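Uncharacterized conserved protein (Methanococcus maripaludis S2, PDB 3C2Q) catalyses the conversion of L-ornithine to L-proline with release of ammonia, using NAD(+) as cofactor. Local coordinates at residues G25-T30 against I79-I84; T29-T34 against P48-V53; P33-V38 against R85-E90. All blocks are in the same frame, centred on the assembly; numbering follows the deposited sequence.

Contact 1: G25-T30 against I79-I84; sequences GFYSTT and IGHNGI. With IMD (imidazole), chain G.
Tyr27 makes the largest single contribution to this contact, its ring reaching across the turn that follows Ile79. One edge of that ring, near CD1 and CE1, is directed at a face of the His81 imidazole, with the two planes 82° apart and the centroids 5.2 Å from each other: a T-shaped, edge-to-face pair. The closest approach within it is Tyr27 CE1 to His81 CD2, 3.6 Å. Ile84 and Tyr27 approach each other from opposite directions, and the Ile84 CD1 methyl sits obliquely by the tyrosine ring, 3.4 Å from Tyr27 CE1 and almost as near to CZ. With CG anti to the backbone N (chi1 178°), the tyrosine ring extends past Gly80 O, which lies 3.5 Å from Tyr27 CB and has no hydrogen-bond partner in the model. At the phenol end, an imidazole molecule, probably left from the crystallisation liquor, donates from its N1 to Tyr27 OH over 2.8 Å; it also lies against the CG2 methyl of Thr30.

The backbones are tied just before this cluster. Phe26 and Ile79 form a single bridge, and Gly80 N gives a nearly straight bond to Gly25 O (2.8 Å, 168° at the hydrogen), although the donor is tilted from the carbonyl plane. The loop leading to strand 34-38 is thereby fastened to the chain around Ile79 and Gly80, between strands 76-79 and 84-86 of the mixed sheet. Ile79 flanks the bridge with two branches: CG2 lies by Gly25 O, while CD1 reaches Phe26 CA at 3.6 Å.

Farther out, the Phe26 ring stacks on Tyr206 of the second subunit, whose hydroxyl is hydrogen-bonded to Phe26 O. Lys202 of that subunit packs on His81.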
ATOM      1  N   GLY B  25     -23.337  -7.940  31.729  1.00 30.45           N
ATOM      2  CA  GLY B  25     -22.377  -9.018  31.878  1.00 28.88           C
ATOM      3  C   GLY B  25     -22.510 -10.098  30.824  1.00 27.55           C
ATOM      4  O   GLY B  25     -21.783 -11.068  30.866  1.00 28.02           O
ATOM      5  N   PHE B  26     -23.410  -9.933  29.859  1.00 26.88           N
ATOM      6  CA  PHE B  26     -23.527 -10.920  28.774  1.00 25.90           C
ATOM      7  C   PHE B  26     -22.185 -11.235  28.105  1.00 25.58           C
ATOM      8  O   PHE B  26     -21.341 -10.345  27.933  1.00 26.04           O
ATOM      9  CB  PHE B  26     -24.547 -10.483  27.726  1.00 26.32           C
ATOM     10  CG  PHE B  26     -24.083  -9.351  26.828  1.00 25.64           C
ATOM     11  CD1 PHE B  26     -23.407  -9.622  25.640  1.00 26.93           C
ATOM     12  CD2 PHE B  26     -24.362  -8.031  27.155  1.00 26.16           C
ATOM     13  CE1 PHE B  26     -22.991  -8.585  24.808  1.00 27.80           C
ATOM     14  CE2 PHE B  26     -23.968  -6.982  26.331  1.00 27.46           C
ATOM     15  CZ  PHE B  26     -23.274  -7.268  25.143  1.00 27.18           C
ATOM     16  N   TYR B  27     -22.002 -12.504  27.770  1.00 24.53           N
ATOM     17  CA  TYR B  27     -20.816 -12.995  27.090  1.00 24.44           C
ATOM     18  C   TYR B  27     -20.925 -12.640  25.596  1.00 23.78           C
ATOM     19  O   TYR B  27     -21.984 -12.846  24.949  1.00 21.80           O
ATOM     20  CB  TYR B  27     -20.676 -14.510  27.282  1.00 24.23           C
ATOM     21  CG  TYR B  27     -19.484 -15.149  26.559  1.00 24.45           C
ATOM     22  CD1 TYR B  27     -18.190 -15.036  27.065  1.00 24.85           C
ATOM     23  CD2 TYR B  27     -19.666 -15.866  25.382  1.00 25.05           C
ATOM     24  CE1 TYR B  27     -17.103 -15.620  26.413  1.00 25.46           C
ATOM     25  CE2 TYR B  27     -18.592 -16.463  24.722  1.00 24.34           C
ATOM     26  CZ  TYR B  27     -17.323 -16.332  25.237  1.00 24.33           C
ATOM     27  OH  TYR B  27     -16.295 -16.948  24.584  1.00 24.16           O
ATOM     28  N   SER B  28     -19.842 -12.054  25.081  1.00 23.90           N
ATOM     29  CA  SER B  28     -19.750 -11.701  23.657  1.00 22.94           C
ATOM     30  C   SER B  28     -18.771 -12.689  23.020  1.00 22.14           C
ATOM     31  O   SER B  28     -17.655 -12.821  23.488  1.00 22.96           O
ATOM     32  CB  SER B  28     -19.268 -10.250  23.502  1.00 23.45           C
ATOM     33  OG  SER B  28     -19.300  -9.852  22.146  1.00 23.93           O
ATOM     34  N   THR B  29     -19.213 -13.407  21.987  1.00 20.87           N
ATOM     35  CA  THR B  29     -18.531 -14.589  21.513  1.00 20.34           C
ATOM     36  C   THR B  29     -17.233 -14.249  20.745  1.00 20.12           C
ATOM     37  O   THR B  29     -17.091 -13.145  20.189  1.00 18.84           O
ATOM     38  CB  THR B  29     -19.427 -15.390  20.556  1.00 20.76           C
ATOM     39  OG1 THR B  29     -19.952 -14.499  19.559  1.00 21.44           O
ATOM     40  CG2 THR B  29     -20.637 -16.035  21.324  1.00 22.47           C
ATOM     41  N   THR B  30     -16.326 -15.221  20.744  1.00 20.16           N
ATOM     42  CA  THR B  30     -15.216 -15.306  19.812  1.00 19.96           C
ATOM     43  C   THR B  30     -15.713 -15.955  18.514  1.00 20.53           C
ATOM     44  O   THR B  30     -16.916 -16.284  18.369  1.00 19.72           O
ATOM     45  CB  THR B  30     -14.089 -16.188  20.372  1.00 20.25           C
ATOM     46  OG1 THR B  30     -14.505 -17.555  20.337  1.00 19.57           O
ATOM     47  CG2 THR B  30     -13.695 -15.779  21.818  1.00 20.38           C
ATOM     48  N   ILE B  79     -24.275 -15.280  30.603  1.00 28.45           N
ATOM     49  CA  ILE B  79     -23.689 -14.160  31.313  1.00 29.75           C
ATOM     50  C   ILE B  79     -22.353 -14.564  31.890  1.00 30.81           C
ATOM     51  O   ILE B  79     -22.203 -15.680  32.413  1.00 29.76           O
ATOM     52  CB  ILE B  79     -24.592 -13.675  32.492  1.00 30.47           C
ATOM     53  CG1 ILE B  79     -25.984 -13.289  32.008  1.00 31.56           C
ATOM     54  CG2 ILE B  79     -23.945 -12.514  33.241  1.00 32.15           C
ATOM     55  CD1 ILE B  79     -26.052 -12.307  30.856  1.00 31.83           C
ATOM     56  N   GLY B  80     -21.384 -13.651  31.782  1.00 32.19           N
ATOM     57  CA  GLY B  80     -20.010 -13.879  32.268  1.00 33.45           C
ATOM     58  C   GLY B  80     -19.239 -14.991  31.574  1.00 33.53           C
ATOM     59  O   GLY B  80     -19.613 -15.453  30.483  1.00 34.48           O
ATOM     60  N   HIS B  81     -18.186 -15.464  32.234  1.00 34.32           N
ATOM     61  CA  HIS B  81     -17.264 -16.417  31.606  1.00 34.66           C
ATOM     62  C   HIS B  81     -17.165 -17.798  32.261  1.00 35.31           C
ATOM     63  O   HIS B  81     -16.379 -18.643  31.799  1.00 35.02           O
ATOM     64  CB  HIS B  81     -15.868 -15.790  31.456  1.00 35.00           C
ATOM     65  CG  HIS B  81     -15.825 -14.620  30.514  1.00 34.41           C
ATOM     66  ND1 HIS B  81     -16.425 -13.413  30.801  1.00 33.39           N
ATOM     67  CD2 HIS B  81     -15.231 -14.468  29.307  1.00 32.95           C
ATOM     68  CE1 HIS B  81     -16.214 -12.570  29.802  1.00 35.73           C
ATOM     69  NE2 HIS B  81     -15.498 -13.188  28.881  1.00 32.59           N
ATOM     70  N   ASN B  82     -17.980 -18.041  33.297  1.00 35.80           N
ATOM     71  CA  ASN B  82     -18.023 -19.356  33.957  1.00 35.72           C
ATOM     72  C   ASN B  82     -18.827 -20.369  33.185  1.00 34.25           C
ATOM     73  O   ASN B  82     -19.806 -20.013  32.527  1.00 33.95           O
ATOM     74  CB  ASN B  82     -18.637 -19.258  35.359  1.00 37.21           C
ATOM     75  CG  ASN B  82     -17.789 -18.436  36.329  1.00 41.31           C
ATOM     76  OD1 ASN B  82     -18.332 -17.857  37.281  1.00 47.22           O
ATOM     77  ND2 ASN B  82     -16.464 -18.376  36.099  1.00 43.60           N
ATOM     78  N   GLY B  83     -18.442 -21.638  33.301  1.00 32.64           N
ATOM     79  CA  GLY B  83     -19.176 -22.722  32.647  1.00 31.66           C
ATOM     80  C   GLY B  83     -19.101 -22.645  31.135  1.00 31.83           C
ATOM     81  O   GLY B  83     -20.037 -23.056  30.435  1.00 31.17           O
ATOM     82  N   ILE B  84     -17.991 -22.096  30.625  1.00 31.29           N
ATOM     83  CA  ILE B  84     -17.765 -22.102  29.166  1.00 31.75           C
ATOM     84  C   ILE B  84     -16.409 -22.694  28.820  1.00 31.18           C
ATOM     85  O   ILE B  84     -15.458 -22.585  29.595  1.00 31.33           O
ATOM     86  CB  ILE B  84     -17.939 -20.696  28.509  1.00 31.73           C
ATOM     87  CG1 ILE B  84     -16.713 -19.830  28.719  1.00 33.18           C
ATOM     88  CG2 ILE B  84     -19.160 -19.952  29.064  1.00 31.66           C
ATOM     89  CD1 ILE B  84     -16.580 -18.709  27.689  1.00 35.97           C
TER
HETATM   90  N1  IMD G 503     -13.891 -16.137  25.650  1.00 28.12           N
HETATM   91  C2  IMD G 503     -13.653 -14.896  25.147  1.00 28.90           C
HETATM   92  N3  IMD G 503     -12.485 -14.437  25.686  1.00 31.15           N
HETATM   93  C4  IMD G 503     -12.033 -15.363  26.566  1.00 28.79           C
HETATM   94  C5  IMD G 503     -12.916 -16.429  26.542  1.00 27.80           C

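Contact 2: T29-T34 against P48-V53; sequences TTNHPT and PKMDAV
Thr29 OG1 sits between two backbone groups of 48-53, donating to Lys49 O over 2.7 Å and accepting from Ala52 N at 2.9 Å. The first bond lies in the carbonyl plane, on a lone pair of Lys49 O. With chi1 at 50°, the hydroxyl faces both partners while CG2 lies against Ala52 O. The threonine backbone is satisfied as well: Thr29 N donates to Ala52 O, and Thr29 O receives Asp51 N from above its carbonyl plane. All four direct bonds between these loops, which lead into strands 34-38 and 53-57, thus involve Thr29. A water adds a second bond to Thr29 O and also donates to Asp51 OD1.

Next comes an ST turn, in which Thr30 OG1 accepts from His32 N at 2.9 Å. A second water donates to Thr30 O and His32 O and accepts a longer bond from Lys49 N. His32 O also accepts from Thr34 OG1, above its carbonyl plane, while Lys49 NZ donates to Met50 O and Asn291 O. Thr30 O takes a CA-H...O contact from Met50 CA (3.2 Å).

Beyond them, the selenomethionine Met50 lies alongside Asn31, its CE 3.8 Å from Asn31 CB. His32 ND1 is hydrogen-bonded to Ser295, and Phe99 of the third subunit packs on both Asn31 and Met50.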
ATOM      1  N   THR B  29     -19.213 -13.407  21.987  1.00 20.87           N
ATOM      2  CA  THR B  29     -18.531 -14.589  21.513  1.00 20.34           C
ATOM      3  C   THR B  29     -17.233 -14.249  20.745  1.00 20.12           C
ATOM      4  O   THR B  29     -17.091 -13.145  20.189  1.00 18.84           O
ATOM      5  CB  THR B  29     -19.427 -15.390  20.556  1.00 20.76           C
ATOM      6  OG1 THR B  29     -19.952 -14.499  19.559  1.00 21.44           O
ATOM      7  CG2 THR B  29     -20.637 -16.035  21.324  1.00 22.47           C
ATOM      8  N   THR B  30     -16.326 -15.221  20.744  1.00 20.16           N
ATOM      9  CA  THR B  30     -15.216 -15.306  19.812  1.00 19.96           C
ATOM     10  C   THR B  30     -15.713 -15.955  18.514  1.00 20.53           C
ATOM     11  O   THR B  30     -16.916 -16.284  18.369  1.00 19.72           O
ATOM     12  CB  THR B  30     -14.089 -16.188  20.372  1.00 20.25           C
ATOM     13  OG1 THR B  30     -14.505 -17.555  20.337  1.00 19.57           O
ATOM     14  CG2 THR B  30     -13.695 -15.779  21.818  1.00 20.38           C
ATOM     15  N   ASN B  31     -14.805 -16.160  17.550  1.00 19.69           N
ATOM     16  CA  ASN B  31     -15.193 -16.912  16.372  1.00 20.34           C
ATOM     17  C   ASN B  31     -14.935 -18.438  16.513  1.00 20.29           C
ATOM     18  O   ASN B  31     -15.047 -19.199  15.550  1.00 18.88           O
ATOM     19  CB  ASN B  31     -14.552 -16.318  15.089  1.00 20.90           C
ATOM     20  CG  ASN B  31     -13.040 -16.348  15.108  1.00 21.12           C
ATOM     21  OD1 ASN B  31     -12.417 -16.364  16.169  1.00 22.73           O
ATOM     22  ND2 ASN B  31     -12.430 -16.303  13.915  1.00 20.86           N
ATOM     23  N   HIS B  32     -14.611 -18.877  17.729  1.00 20.25           N
ATOM     24  CA  HIS B  32     -14.277 -20.285  17.963  1.00 21.29           C
ATOM     25  C   HIS B  32     -15.465 -21.132  18.455  1.00 22.17           C
ATOM     26  O   HIS B  32     -16.358 -20.613  19.122  1.00 22.06           O
ATOM     27  CB  HIS B  32     -13.149 -20.391  18.987  1.00 21.26           C
ATOM     28  CG  HIS B  32     -11.971 -19.502  18.703  1.00 22.36           C
ATOM     29  ND1 HIS B  32     -11.244 -19.577  17.533  1.00 21.88           N
ATOM     30  CD2 HIS B  32     -11.374 -18.554  19.458  1.00 20.15           C
ATOM     31  CE1 HIS B  32     -10.259 -18.693  17.574  1.00 21.47           C
ATOM     32  NE2 HIS B  32     -10.327 -18.046  18.727  1.00 21.91           N
ATOM     33  N   PRO B  33     -15.450 -22.452  18.155  1.00 23.32           N
ATOM     34  CA  PRO B  33     -16.465 -23.345  18.732  1.00 24.08           C
ATOM     35  C   PRO B  33     -16.472 -23.223  20.239  1.00 24.18           C
ATOM     36  O   PRO B  33     -15.420 -23.177  20.888  1.00 24.19           O
ATOM     37  CB  PRO B  33     -16.041 -24.766  18.298  1.00 24.17           C
ATOM     38  CG  PRO B  33     -14.801 -24.613  17.457  1.00 24.71           C
ATOM     39  CD  PRO B  33     -14.512 -23.143  17.252  1.00 23.91           C
ATOM     40  N   THR B  34     -17.661 -23.109  20.802  1.00 25.39           N
ATOM     41  CA  THR B  34     -17.781 -22.869  22.252  1.00 26.77           C
ATOM     42  C   THR B  34     -18.762 -23.907  22.831  1.00 27.92           C
ATOM     43  O   THR B  34     -19.741 -24.265  22.161  1.00 27.74           O
ATOM     44  CB  THR B  34     -18.279 -21.425  22.515  1.00 27.27           C
ATOM     45  OG1 THR B  34     -17.341 -20.493  21.938  1.00 26.36           O
ATOM     46  CG2 THR B  34     -18.466 -21.133  24.048  1.00 26.41           C
ATOM     47  N   PRO B  48     -20.818 -21.312  15.580  1.00 23.45           N
ATOM     48  CA  PRO B  48     -19.874 -20.377  16.169  1.00 22.78           C
ATOM     49  C   PRO B  48     -19.647 -19.172  15.224  1.00 22.83           C
ATOM     50  O   PRO B  48     -19.582 -19.370  14.019  1.00 23.03           O
ATOM     51  CB  PRO B  48     -18.601 -21.202  16.355  1.00 21.48           C
ATOM     52  CG  PRO B  48     -18.806 -22.486  15.668  1.00 24.07           C
ATOM     53  CD  PRO B  48     -20.279 -22.685  15.508  1.00 23.40           C
ATOM     54  N   LYS B  49     -19.582 -17.960  15.788  1.00 23.04           N
ATOM     55  CA  LYS B  49     -19.533 -16.692  15.032  1.00 22.28           C
ATOM     56  C   LYS B  49     -19.239 -15.629  16.073  1.00 22.78           C
ATOM     57  O   LYS B  49     -19.824 -15.667  17.154  1.00 21.93           O
ATOM     58  CB  LYS B  49     -20.885 -16.423  14.356  1.00 23.12           C
ATOM     59  CG  LYS B  49     -21.003 -15.108  13.529  1.00 23.14           C
ATOM     60  CD  LYS B  49     -21.958 -14.099  14.179  1.00 24.76           C
ATOM     61  CE  LYS B  49     -22.031 -12.760  13.445  1.00 25.22           C
ATOM     62  NZ  LYS B  49     -20.782 -11.940  13.611  1.00 28.27           N
HETATM   63  N   MSE B  50     -18.345 -14.677  15.759  1.00 21.08           N
HETATM   64  CA  MSE B  50     -17.857 -13.696  16.734  1.00 20.79           C
HETATM   65  C   MSE B  50     -18.861 -12.584  17.003  1.00 20.42           C
HETATM   66  O   MSE B  50     -19.773 -12.351  16.193  1.00 20.39           O
HETATM   67  CB  MSE B  50     -16.550 -13.062  16.204  1.00 19.82           C
HETATM   68  CG  MSE B  50     -16.788 -12.111  15.046  1.00 19.37           C
HETATM   69 SE   MSE B  50     -15.070 -11.242  14.526  1.00 29.24          SE
HETATM   70  CE  MSE B  50     -14.218 -12.793  13.685  1.00 21.25           C
ATOM     71  N   ASP B  51     -18.657 -11.839  18.094  1.00 19.79           N
ATOM     72  CA  ASP B  51     -19.411 -10.599  18.324  1.00 20.25           C
ATOM     73  C   ASP B  51     -20.923 -10.856  18.360  1.00 20.26           C
ATOM     74  O   ASP B  51     -21.739 -10.039  17.901  1.00 20.69           O
ATOM     75  CB  ASP B  51     -19.057  -9.538  17.242  1.00 20.48           C
ATOM     76  CG  ASP B  51     -17.610  -9.092  17.305  1.00 21.13           C
ATOM     77  OD1 ASP B  51     -16.920  -9.302  18.343  1.00 21.58           O
ATOM     78  OD2 ASP B  51     -17.147  -8.489  16.305  1.00 21.74           O
ATOM     79  N   ALA B  52     -21.287 -12.019  18.891  1.00 20.41           N
ATOM     80  CA  ALA B  52     -22.678 -12.397  19.041  1.00 21.57           C
ATOM     81  C   ALA B  52     -22.907 -12.943  20.471  1.00 21.93           C
ATOM     82  O   ALA B  52     -22.027 -12.882  21.332  1.00 21.40           O
ATOM     83  CB  ALA B  52     -23.073 -13.431  17.978  1.00 20.00           C
ATOM     84  N   VAL B  53     -24.106 -13.443  20.732  1.00 24.16           N
ATOM     85  CA  VAL B  53     -24.370 -13.928  22.094  1.00 25.48           C
ATOM     86  C   VAL B  53     -24.749 -15.404  22.081  1.00 24.81           C
ATOM     87  O   VAL B  53     -25.112 -15.978  21.043  1.00 25.25           O
ATOM     88  CB  VAL B  53     -25.445 -13.085  22.868  1.00 26.37           C
ATOM     89  CG1 VAL B  53     -25.025 -11.639  22.969  1.00 28.94           C
ATOM     90  CG2 VAL B  53     -26.771 -13.197  22.209  1.00 27.31           C
TER
HETATM   91  O   HOH W   1     -16.879 -10.370  20.872  1.00 23.76           O
HETATM   92  O   HOH W   2     -18.321 -18.651  18.731  1.00 22.11           O

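Contact 3: P33-V38 against R85-E90; sequences PTHVKV and RVMPPE
Arg85 holds His35 through backbone and side chain alike, the two forming an antiparallel hydrogen-bonded pair: His35 N donates to Arg85 O at 2.8 Å and Arg85 N to His35 O at 3.0 Å. From CB, the arginine chain starts beside His35 O, extends through CG and CD, then bends at chi3 (75°) to bring the guanidinium back to the histidine. NE reaches His35 ND1 at 3.2 Å with a rather bent geometry. CZ follows at the edge of the imidazole, and NH2 makes the shorter, straighter bond to the same ND1, 2.8 Å. Both donors keep ND1 in the guanidinium plane, consistent with ND1 being the unprotonated nitrogen.

The selenomethionine Met87 covers one imidazole face: its CE stands 3.4 Å from the ring centroid, almost on the ring normal, a CH-pi contact. Its backbone N donates to Pro33 O at 2.9 Å. On the sheet's other face, Thr34 and Val86 lie side by side.

Trp42, from strand 41-46, touches His35 and makes a cation-pi contact with Arg85. Strand 34-38 runs between 41-46 and 84-86, an outermost strand of the sheet within this chain, with Ile54 of strand 53-57 packed against Thr34.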
ATOM      1  N   PRO B  33     -15.450 -22.452  18.155  1.00 23.32           N
ATOM      2  CA  PRO B  33     -16.465 -23.345  18.732  1.00 24.08           C
ATOM      3  C   PRO B  33     -16.472 -23.223  20.239  1.00 24.18           C
ATOM      4  O   PRO B  33     -15.420 -23.177  20.888  1.00 24.19           O
ATOM      5  CB  PRO B  33     -16.041 -24.766  18.298  1.00 24.17           C
ATOM      6  CG  PRO B  33     -14.801 -24.613  17.457  1.00 24.71           C
ATOM      7  CD  PRO B  33     -14.512 -23.143  17.252  1.00 23.91           C
ATOM      8  N   THR B  34     -17.661 -23.109  20.802  1.00 25.39           N
ATOM      9  CA  THR B  34     -17.781 -22.869  22.252  1.00 26.77           C
ATOM     10  C   THR B  34     -18.762 -23.907  22.831  1.00 27.92           C
ATOM     11  O   THR B  34     -19.741 -24.265  22.161  1.00 27.74           O
ATOM     12  CB  THR B  34     -18.279 -21.425  22.515  1.00 27.27           C
ATOM     13  OG1 THR B  34     -17.341 -20.493  21.938  1.00 26.36           O
ATOM     14  CG2 THR B  34     -18.466 -21.133  24.048  1.00 26.41           C
ATOM     15  N   HIS B  35     -18.484 -24.395  24.045  1.00 28.89           N
ATOM     16  CA  HIS B  35     -19.439 -25.263  24.747  1.00 30.65           C
ATOM     17  C   HIS B  35     -19.867 -24.570  26.023  1.00 30.21           C
ATOM     18  O   HIS B  35     -19.098 -23.781  26.586  1.00 30.56           O
ATOM     19  CB  HIS B  35     -18.831 -26.633  25.065  1.00 31.04           C
ATOM     20  CG  HIS B  35     -18.384 -27.401  23.859  1.00 34.84           C
ATOM     21  ND1 HIS B  35     -17.564 -28.500  23.946  1.00 39.73           N
ATOM     22  CD2 HIS B  35     -18.624 -27.223  22.538  1.00 39.00           C
ATOM     23  CE1 HIS B  35     -17.325 -28.977  22.737  1.00 40.03           C
ATOM     24  NE2 HIS B  35     -17.949 -28.213  21.863  1.00 40.01           N
ATOM     25  N   VAL B  36     -21.106 -24.822  26.451  1.00 29.85           N
ATOM     26  CA  VAL B  36     -21.619 -24.245  27.700  1.00 29.97           C
ATOM     27  C   VAL B  36     -22.110 -25.345  28.673  1.00 30.24           C
ATOM     28  O   VAL B  36     -22.714 -26.322  28.260  1.00 29.66           O
ATOM     29  CB  VAL B  36     -22.760 -23.240  27.455  1.00 29.71           C
ATOM     30  CG1 VAL B  36     -22.202 -21.921  26.883  1.00 32.00           C
ATOM     31  CG2 VAL B  36     -23.848 -23.842  26.523  1.00 28.56           C
ATOM     32  N   LYS B  37     -21.835 -25.178  29.957  1.00 31.36           N
ATOM     33  CA  LYS B  37     -22.244 -26.188  30.933  1.00 32.84           C
ATOM     34  C   LYS B  37     -23.614 -25.828  31.478  1.00 32.42           C
ATOM     35  O   LYS B  37     -23.807 -24.774  32.097  1.00 32.00           O
ATOM     36  CB  LYS B  37     -21.229 -26.314  32.063  1.00 33.27           C
ATOM     37  CG  LYS B  37     -21.410 -27.597  32.885  1.00 35.39           C
ATOM     38  CD  LYS B  37     -20.287 -27.797  33.854  1.00 37.77           C
ATOM     39  CE  LYS B  37     -20.547 -28.998  34.759  1.00 41.24           C
ATOM     40  NZ  LYS B  37     -19.268 -29.418  35.409  1.00 40.86           N
ATOM     41  N   VAL B  38     -24.563 -26.711  31.198  1.00 33.78           N
ATOM     42  CA  VAL B  38     -25.957 -26.511  31.565  1.00 34.77           C
ATOM     43  C   VAL B  38     -26.485 -27.808  32.209  1.00 35.30           C
ATOM     44  O   VAL B  38     -26.388 -28.892  31.618  1.00 34.20           O
ATOM     45  CB  VAL B  38     -26.818 -26.111  30.330  1.00 35.06           C
ATOM     46  CG1 VAL B  38     -28.285 -25.924  30.713  1.00 35.07           C
ATOM     47  CG2 VAL B  38     -26.250 -24.816  29.656  1.00 35.04           C
ATOM     48  N   ARG B  85     -16.350 -23.321  27.648  1.00 31.18           N
ATOM     49  CA  ARG B  85     -15.142 -23.938  27.115  1.00 31.01           C
ATOM     50  C   ARG B  85     -15.012 -23.512  25.638  1.00 29.90           C
ATOM     51  O   ARG B  85     -15.894 -23.806  24.825  1.00 28.88           O
ATOM     52  CB  ARG B  85     -15.311 -25.442  27.247  1.00 31.83           C
ATOM     53  CG  ARG B  85     -14.200 -26.317  26.763  1.00 35.66           C
ATOM     54  CD  ARG B  85     -14.486 -27.780  27.236  1.00 40.18           C
ATOM     55  NE  ARG B  85     -15.544 -28.479  26.491  1.00 43.39           N
ATOM     56  CZ  ARG B  85     -16.086 -29.645  26.867  1.00 45.36           C
ATOM     57  NH1 ARG B  85     -15.680 -30.244  27.979  1.00 47.23           N
ATOM     58  NH2 ARG B  85     -17.030 -30.225  26.144  1.00 45.95           N
ATOM     59  N   VAL B  86     -13.936 -22.791  25.313  1.00 29.02           N
ATOM     60  CA  VAL B  86     -13.748 -22.237  23.961  1.00 28.71           C
ATOM     61  C   VAL B  86     -12.584 -22.992  23.329  1.00 29.48           C
ATOM     62  O   VAL B  86     -11.533 -23.118  23.953  1.00 29.87           O
ATOM     63  CB  VAL B  86     -13.414 -20.719  24.001  1.00 28.55           C
ATOM     64  CG1 VAL B  86     -13.293 -20.137  22.561  1.00 27.79           C
ATOM     65  CG2 VAL B  86     -14.473 -19.909  24.825  1.00 26.67           C
HETATM   66  N   MSE B  87     -12.770 -23.486  22.111  1.00 30.27           N
HETATM   67  CA  MSE B  87     -11.771 -24.329  21.423  1.00 32.34           C
HETATM   68  C   MSE B  87     -11.150 -23.616  20.225  1.00 31.37           C
HETATM   69  O   MSE B  87     -11.648 -23.744  19.121  1.00 29.35           O
HETATM   70  CB  MSE B  87     -12.437 -25.596  20.892  1.00 33.07           C
HETATM   71  CG  MSE B  87     -12.193 -26.835  21.717  1.00 44.45           C
HETATM   72 SE   MSE B  87     -13.345 -26.835  23.300  1.00 65.08          SE
HETATM   73  CE  MSE B  87     -15.068 -26.357  22.461  1.00 58.00           C
ATOM     74  N   PRO B  88     -10.074 -22.847  20.440  1.00 32.38           N
ATOM     75  CA  PRO B  88      -9.474 -22.154  19.292  1.00 33.56           C
ATOM     76  C   PRO B  88      -8.689 -23.162  18.444  1.00 35.05           C
ATOM     77  O   PRO B  88      -8.597 -24.337  18.841  1.00 34.56           O
ATOM     78  CB  PRO B  88      -8.561 -21.118  19.948  1.00 33.51           C
ATOM     79  CG  PRO B  88      -8.233 -21.677  21.284  1.00 33.54           C
ATOM     80  CD  PRO B  88      -9.360 -22.575  21.700  1.00 31.88           C
ATOM     81  N   PRO B  89      -8.184 -22.747  17.259  1.00 36.48           N
ATOM     82  CA  PRO B  89      -7.345 -23.678  16.483  1.00 37.80           C
ATOM     83  C   PRO B  89      -6.142 -24.200  17.273  1.00 39.78           C
ATOM     84  O   PRO B  89      -5.582 -23.480  18.117  1.00 38.77           O
ATOM     85  CB  PRO B  89      -6.861 -22.821  15.309  1.00 37.54           C
ATOM     86  CG  PRO B  89      -7.950 -21.792  15.125  1.00 37.31           C
ATOM     87  CD  PRO B  89      -8.381 -21.464  16.546  1.00 36.39           C
ATOM     88  N   GLU B  90      -5.780 -25.454  17.010  1.00 42.81           N
ATOM     89  CA  GLU B  90      -4.609 -26.108  17.630  1.00 46.53           C
ATOM     90  C   GLU B  90      -3.354 -25.259  17.480  1.00 47.62           C
ATOM     91  O   GLU B  90      -3.054 -24.786  16.383  1.00 47.30           O
ATOM     92  CB  GLU B  90      -4.342 -27.460  16.956  1.00 47.37           C
ATOM     93  CG  GLU B  90      -5.536 -28.427  16.910  1.00 51.57           C
ATOM     94  CD  GLU B  90      -5.544 -29.407  18.072  1.00 56.93           C
ATOM     95  OE1 GLU B  90      -4.450 -29.909  18.436  1.00 59.17           O
ATOM     96  OE2 GLU B  90      -6.645 -29.674  18.620  1.00 58.77           O
TER

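How the contacts relate
From the N terminus, the loop after strand 12-15 enters contact 1 at 25-30, then contact 2 at 29-34, and runs into contact 3 at 33-38. Contacts 1 and 2 start from the same stretch, contact 2 closing the much shorter loop by turning back at 48-53 after strands 34-38 and 41-46, whereas the partner in contact 1 is 79-84. Contacts 1 and 3 cross, since 33-38 falls between the segments of contact 1 while its partner 85-90 comes after them. Thr29 and Thr30 join contacts 1 and 2; Pro33 and Thr34 join 2 and 3. Val86 packs on Tyr27, Thr30 and His32, placing strand 84-86 beside this loop, and all three contacts touch the third subunit.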